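Local coordinates for protein aminotransferase (Streptomyces pactum, PDB 4ZM4) that belongs to the class-III aminotransferases, enzymes of the pyridoxal-phosphate-dependent aminotransferase clan, and binds pyridoxal-5'-phosphate, at residues Val144-His149 with Asp199-Leu204; Glu203-Asp208 with Ser244-Val249. The protein carries 1 engineered substitution. All blocks are in the same frame, centred on the assembly; numbering follows the deposited sequence.

Contact 1: Val144-His149 with Asp199-Leu204; sequences VTFEGH and DALREL
Val144 and Phe146, on strand 142-146, meet Leu204 and Leu201 of helix 198-208 in a small, wholly apolar contact where the helix packs on the seven-stranded mixed sheet. A sheet of this kind with helices packed on it is that of the large domain of fold-type I pyridoxal-phosphate enzymes, to which class-III aminotransferases belong. The strand lies between the parallel strands 212-217 and 190-193, bonded to both through its backbone, so its side chains are what it offers the helix. Val144 and Leu204 reach for each other tip to tip: CG2 of Val144 lies 3.6 Å from CD2 of Leu204. The same methyl of Leu204 also comes near the second branch, Val144 CG1 to Leu204 CD2 being 4.1 Å, so one leucine methyl faces both methyls of the valine. With CG of Leu204 swung opposite its backbone nitrogen (chi1 177°), CD2 is the methyl that reaches Val144.

One turn back, Leu201 crosses Phe146 at about a right angle. Its CD1 meets the far end of the ring, 4.1 Å from Phe146 CZ, in an oblique approach. Leu201 also touches Leu193 of the edge strand and Phe233, Leu237 and Leu240 of helix 233-244, while Phe146 leans on Val215 and Val217 of the neighbouring strand. Phe146 also opens a type II beta turn to His149, closed by the bond from His149 N to Phe146 O (3.0 Å).

All four touching residues are buried. Between these segments the contact is van der Waals packing of methyls and a ring, with no directional bond.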
loop_
_atom_site.group_PDB
_atom_site.type_symbol
_atom_site.label_atom_id
_atom_site.label_comp_id
_atom_site.label_asym_id
_atom_site.label_seq_id
_atom_site.Cartn_x
_atom_site.Cartn_y
_atom_site.Cartn_z
ATOM N N VAL B 144 -20.014 3.983 10.462
ATOM C CA VAL B 144 -21.150 3.540 9.669
ATOM C C VAL B 144 -20.713 3.306 8.219
ATOM O O VAL B 144 -19.985 4.138 7.638
ATOM C CB VAL B 144 -22.278 4.585 9.659
ATOM C CG1 VAL B 144 -23.382 4.184 8.685
ATOM C CG2 VAL B 144 -22.848 4.802 11.075
ATOM N N THR B 145 -21.121 2.163 7.665
ATOM C CA THR B 145 -20.873 1.833 6.269
ATOM C C THR B 145 -22.194 1.531 5.558
ATOM O O THR B 145 -23.238 1.393 6.202
ATOM C CB THR B 145 -19.986 0.590 6.151
ATOM O OG1 THR B 145 -20.644 -0.518 6.756
ATOM C CG2 THR B 145 -18.677 0.786 6.824
ATOM N N PHE B 146 -22.148 1.418 4.241
ATOM C CA PHE B 146 -23.322 0.979 3.485
ATOM C C PHE B 146 -23.032 -0.332 2.766
ATOM O O PHE B 146 -21.934 -0.560 2.274
ATOM C CB PHE B 146 -23.781 2.067 2.494
ATOM C CG PHE B 146 -24.247 3.330 3.167
ATOM C CD1 PHE B 146 -25.572 3.492 3.535
ATOM C CD2 PHE B 146 -23.356 4.375 3.413
ATOM C CE1 PHE B 146 -26.010 4.670 4.113
ATOM C CE2 PHE B 146 -23.795 5.555 4.034
ATOM C CZ PHE B 146 -25.132 5.702 4.370
ATOM N N GLU B 147 -24.061 -1.149 2.617
ATOM C CA GLU B 147 -23.928 -2.448 2.004
ATOM C C GLU B 147 -23.528 -2.362 0.545
ATOM O O GLU B 147 -24.170 -1.675 -0.272
ATOM C CB GLU B 147 -25.231 -3.234 2.110
ATOM C CG GLU B 147 -25.021 -4.699 1.738
ATOM C CD GLU B 147 -26.273 -5.520 1.869
ATOM O OE1 GLU B 147 -27.351 -5.002 1.520
ATOM O OE2 GLU B 147 -26.166 -6.679 2.301
ATOM N N GLY B 148 -22.468 -3.104 0.221
ATOM C CA GLY B 148 -21.889 -3.130 -1.132
ATOM C C GLY B 148 -20.781 -2.101 -1.328
ATOM O O GLY B 148 -20.051 -2.182 -2.290
ATOM N N HIS B 149 -20.673 -1.139 -0.411
ATOM C CA HIS B 149 -19.669 -0.099 -0.495
ATOM C C HIS B 149 -18.348 -0.669 0.022
ATOM O O HIS B 149 -18.292 -1.252 1.078
ATOM C CB HIS B 149 -20.059 1.140 0.315
ATOM C CG HIS B 149 -21.226 1.887 -0.262
ATOM N ND1 HIS B 149 -21.199 3.230 -0.537
ATOM C CD2 HIS B 149 -22.461 1.464 -0.627
ATOM C CE1 HIS B 149 -22.355 3.609 -1.053
ATOM N NE2 HIS B 149 -23.141 2.556 -1.118
ATOM N N ASP B 199 -34.912 6.623 5.500
ATOM C CA ASP B 199 -35.613 6.256 6.745
ATOM C C ASP B 199 -34.651 5.549 7.717
ATOM O O ASP B 199 -34.525 5.940 8.850
ATOM C CB ASP B 199 -36.795 5.316 6.450
ATOM C CG ASP B 199 -37.950 6.006 5.718
ATOM O OD1 ASP B 199 -38.075 7.257 5.787
ATOM O OD2 ASP B 199 -38.760 5.261 5.074
ATOM N N ALA B 200 -33.960 4.523 7.222
ATOM C CA ALA B 200 -33.030 3.744 8.020
ATOM C C ALA B 200 -31.901 4.602 8.546
ATOM O O ALA B 200 -31.510 4.511 9.707
ATOM C CB ALA B 200 -32.474 2.580 7.189
ATOM N N LEU B 201 -31.407 5.487 7.702
ATOM C CA LEU B 201 -30.338 6.404 8.081
ATOM C C LEU B 201 -30.777 7.376 9.160
ATOM O O LEU B 201 -30.012 7.692 10.091
ATOM C CB LEU B 201 -29.858 7.182 6.835
ATOM C CG LEU B 201 -28.666 8.118 7.071
ATOM C CD1 LEU B 201 -27.396 7.351 7.416
ATOM C CD2 LEU B 201 -28.449 8.980 5.843
ATOM N N ARG B 202 -31.989 7.898 9.012
ATOM C CA ARG B 202 -32.549 8.823 10.012
ATOM C C ARG B 202 -32.741 8.111 11.338
ATOM O O ARG B 202 -32.437 8.660 12.402
ATOM C CB ARG B 202 -33.898 9.369 9.545
ATOM C CG ARG B 202 -33.822 10.414 8.450
ATOM C CD ARG B 202 -35.217 10.930 8.156
ATOM N NE ARG B 202 -35.142 12.233 7.503
ATOM C CZ ARG B 202 -35.307 12.450 6.198
ATOM N NH1 ARG B 202 -35.574 11.435 5.361
ATOM N NH2 ARG B 202 -35.229 13.701 5.729
ATOM N N GLU B 203 -33.248 6.884 11.282
ATOM C CA GLU B 203 -33.507 6.127 12.507
ATOM C C GLU B 203 -32.197 5.839 13.234
ATOM O O GLU B 203 -32.067 6.078 14.453
ATOM C CB GLU B 203 -34.263 4.839 12.231
ATOM C CG GLU B 203 -35.068 4.392 13.444
ATOM C CD GLU B 203 -35.298 2.893 13.504
ATOM O OE1 GLU B 203 -35.365 2.341 14.629
ATOM O OE2 GLU B 203 -35.444 2.277 12.424
ATOM N N LEU B 204 -31.191 5.428 12.460
ATOM C CA LEU B 204 -29.867 5.204 13.024
ATOM C C LEU B 204 -29.396 6.443 13.801
ATOM O O LEU B 204 -29.061 6.347 14.972
ATOM C CB LEU B 204 -28.840 4.863 11.941
ATOM C CG LEU B 204 -27.413 4.693 12.482
ATOM C CD1 LEU B 204 -27.327 3.573 13.501
ATOM C CD2 LEU B 204 -26.467 4.412 11.336
#

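Contact 2: Glu203-Asp208 with Ser244-Val249; sequences ELFARD and SGAMLV
Phe205 of helix 198-208 meets Ser244 and Ala246 edge-on, joining that helix to the end of helix 233-244 and the lead-in to strand 247-251 in the alpha/beta large domain. Earlier on the helix, exposed Glu203 forms a weak salt bridge through OE1 with NH1 of Arg207, one turn on, at 3.5 Å. Phe205 carries the contact. CD2 of its ring comes 3.4 Å from Ser244 OG, and CB of the serine sits in the ring plane, 3.9 Å from Phe205 CD2. Ala246 CB also approaches the rim, 4.4 Å from Phe205 CE2, so both partners come to the edge of the ring. The rotation of Ser244 (chi1 -72°) puts OG beside its backbone N, where it meets this edge and has a weak hydrogen bond with Leu240 O.

Farther on, the Arg207 guanidinium lies with one face over Leu204 CA, and Asp208 joins the charged network through a long pairing with Arg207 and a salt bridge to Arg211.

The charged groups pair among themselves and with Arg211, and none bonds across to 244-249; the join there rests on an aromatic edge against a serine and an alanine, without a hydrogen bond.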
loop_
_atom_site.group_PDB
_atom_site.type_symbol
_atom_site.label_atom_id
_atom_site.label_comp_id
_atom_site.label_asym_id
_atom_site.label_seq_id
_atom_site.Cartn_x
_atom_site.Cartn_y
_atom_site.Cartn_z
ATOM N N GLU B 203 -33.248 6.884 11.282
ATOM C CA GLU B 203 -33.507 6.127 12.507
ATOM C C GLU B 203 -32.197 5.839 13.234
ATOM O O GLU B 203 -32.067 6.078 14.453
ATOM C CB GLU B 203 -34.263 4.839 12.231
ATOM C CG GLU B 203 -35.068 4.392 13.444
ATOM C CD GLU B 203 -35.298 2.893 13.504
ATOM O OE1 GLU B 203 -35.365 2.341 14.629
ATOM O OE2 GLU B 203 -35.444 2.277 12.424
ATOM N N LEU B 204 -31.191 5.428 12.460
ATOM C CA LEU B 204 -29.867 5.204 13.024
ATOM C C LEU B 204 -29.396 6.443 13.801
ATOM O O LEU B 204 -29.061 6.347 14.972
ATOM C CB LEU B 204 -28.840 4.863 11.941
ATOM C CG LEU B 204 -27.413 4.693 12.482
ATOM C CD1 LEU B 204 -27.327 3.573 13.501
ATOM C CD2 LEU B 204 -26.467 4.412 11.336
ATOM N N PHE B 205 -29.377 7.595 13.135
ATOM C CA PHE B 205 -28.896 8.840 13.763
ATOM C C PHE B 205 -29.726 9.293 14.933
ATOM O O PHE B 205 -29.201 9.866 15.879
ATOM C CB PHE B 205 -28.692 9.949 12.708
ATOM C CG PHE B 205 -27.303 9.925 12.094
ATOM C CD1 PHE B 205 -26.999 9.038 11.058
ATOM C CD2 PHE B 205 -26.287 10.754 12.582
ATOM C CE1 PHE B 205 -25.749 9.003 10.506
ATOM C CE2 PHE B 205 -25.025 10.714 12.026
ATOM C CZ PHE B 205 -24.764 9.847 10.982
ATOM N N ALA B 206 -31.029 9.063 14.879
ATOM C CA ALA B 206 -31.919 9.414 16.017
ATOM C C ALA B 206 -31.524 8.620 17.255
ATOM O O ALA B 206 -31.528 9.135 18.359
ATOM C CB ALA B 206 -33.386 9.182 15.658
ATOM N N ARG B 207 -31.108 7.380 17.046
ATOM C CA ARG B 207 -30.724 6.498 18.160
ATOM C C ARG B 207 -29.277 6.683 18.601
ATOM O O ARG B 207 -28.992 6.643 19.783
ATOM C CB ARG B 207 -30.896 5.051 17.746
ATOM C CG ARG B 207 -32.323 4.529 17.721
ATOM C CD ARG B 207 -32.513 3.362 16.722
ATOM N NE ARG B 207 -31.248 2.674 16.367
ATOM C CZ ARG B 207 -30.999 2.085 15.196
ATOM N NH1 ARG B 207 -31.918 2.055 14.214
ATOM N NH2 ARG B 207 -29.822 1.523 14.996
ATOM N N ASP B 208 -28.381 6.856 17.638
ATOM C CA ASP B 208 -26.941 6.737 17.882
ATOM C C ASP B 208 -26.058 7.853 17.289
ATOM O O ASP B 208 -24.841 7.754 17.317
ATOM C CB ASP B 208 -26.472 5.383 17.369
ATOM C CG ASP B 208 -26.986 4.206 18.216
ATOM O OD1 ASP B 208 -27.051 4.289 19.475
ATOM O OD2 ASP B 208 -27.360 3.196 17.583
ATOM N N SER B 244 -24.785 15.884 14.194
ATOM C CA SER B 244 -24.408 14.949 15.267
ATOM C C SER B 244 -22.961 15.049 15.680
ATOM O O SER B 244 -22.576 14.490 16.701
ATOM C CB SER B 244 -24.744 13.510 14.874
ATOM O OG SER B 244 -26.164 13.286 14.906
ATOM N N GLY B 245 -22.150 15.746 14.889
ATOM C CA GLY B 245 -20.720 15.846 15.162
ATOM C C GLY B 245 -19.945 14.644 14.663
ATOM O O GLY B 245 -18.847 14.382 15.128
ATOM N N ALA B 246 -20.527 13.898 13.725
ATOM C CA ALA B 246 -19.838 12.792 13.064
ATOM C C ALA B 246 -19.128 13.293 11.827
ATOM O O ALA B 246 -19.647 14.135 11.115
ATOM C CB ALA B 246 -20.837 11.705 12.694
ATOM N N MET B 247 -17.936 12.779 11.544
ATOM C CA MET B 247 -17.211 13.192 10.330
ATOM C C MET B 247 -17.802 12.453 9.149
ATOM O O MET B 247 -18.076 11.251 9.231
ATOM C CB MET B 247 -15.699 12.955 10.471
ATOM C CG MET B 247 -15.101 13.767 11.612
ATOM S SD MET B 247 -13.298 13.760 11.671
ATOM C CE MET B 247 -12.897 14.959 10.408
ATOM N N LEU B 248 -18.048 13.173 8.067
ATOM C CA LEU B 248 -18.485 12.560 6.822
ATOM C C LEU B 248 -17.232 12.287 5.972
ATOM O O LEU B 248 -16.462 13.215 5.689
ATOM C CB LEU B 248 -19.481 13.459 6.070
ATOM C CG LEU B 248 -20.003 12.958 4.700
ATOM C CD1 LEU B 248 -20.601 11.569 4.770
ATOM C CD2 LEU B 248 -21.029 13.931 4.143
ATOM N N VAL B 249 -17.023 11.003 5.636
ATOM C CA VAL B 249 -15.892 10.571 4.833
ATOM C C VAL B 249 -16.375 10.101 3.461
ATOM O O VAL B 249 -17.028 9.078 3.356
ATOM C CB VAL B 249 -15.090 9.437 5.519
ATOM C CG1 VAL B 249 -13.804 9.174 4.782
ATOM C CG2 VAL B 249 -14.740 9.791 6.974
#

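Overall arrangement
Contacts 1 and 2 are successive footholds of one helix, 198-208, with centres about 10 Å apart. Along the chain, strand 142-146 comes first, then the helix, then strand 247-251; the helix segment of contact 2 begins on the last two residues of that of contact 1. In the seven-stranded sheet, strand 212-217 lies between strand 142-146 and strand 247-251, and helix 233-244 flanks the helix in each contact. Contact 1 sets the helix on strand 142-146, contact 2 on the connection entering strand 247-251. Both belong to the scaffold of the domain rather than to the ligand pocket, with the side chain of Phe146 about 12 Å from the bound P3B.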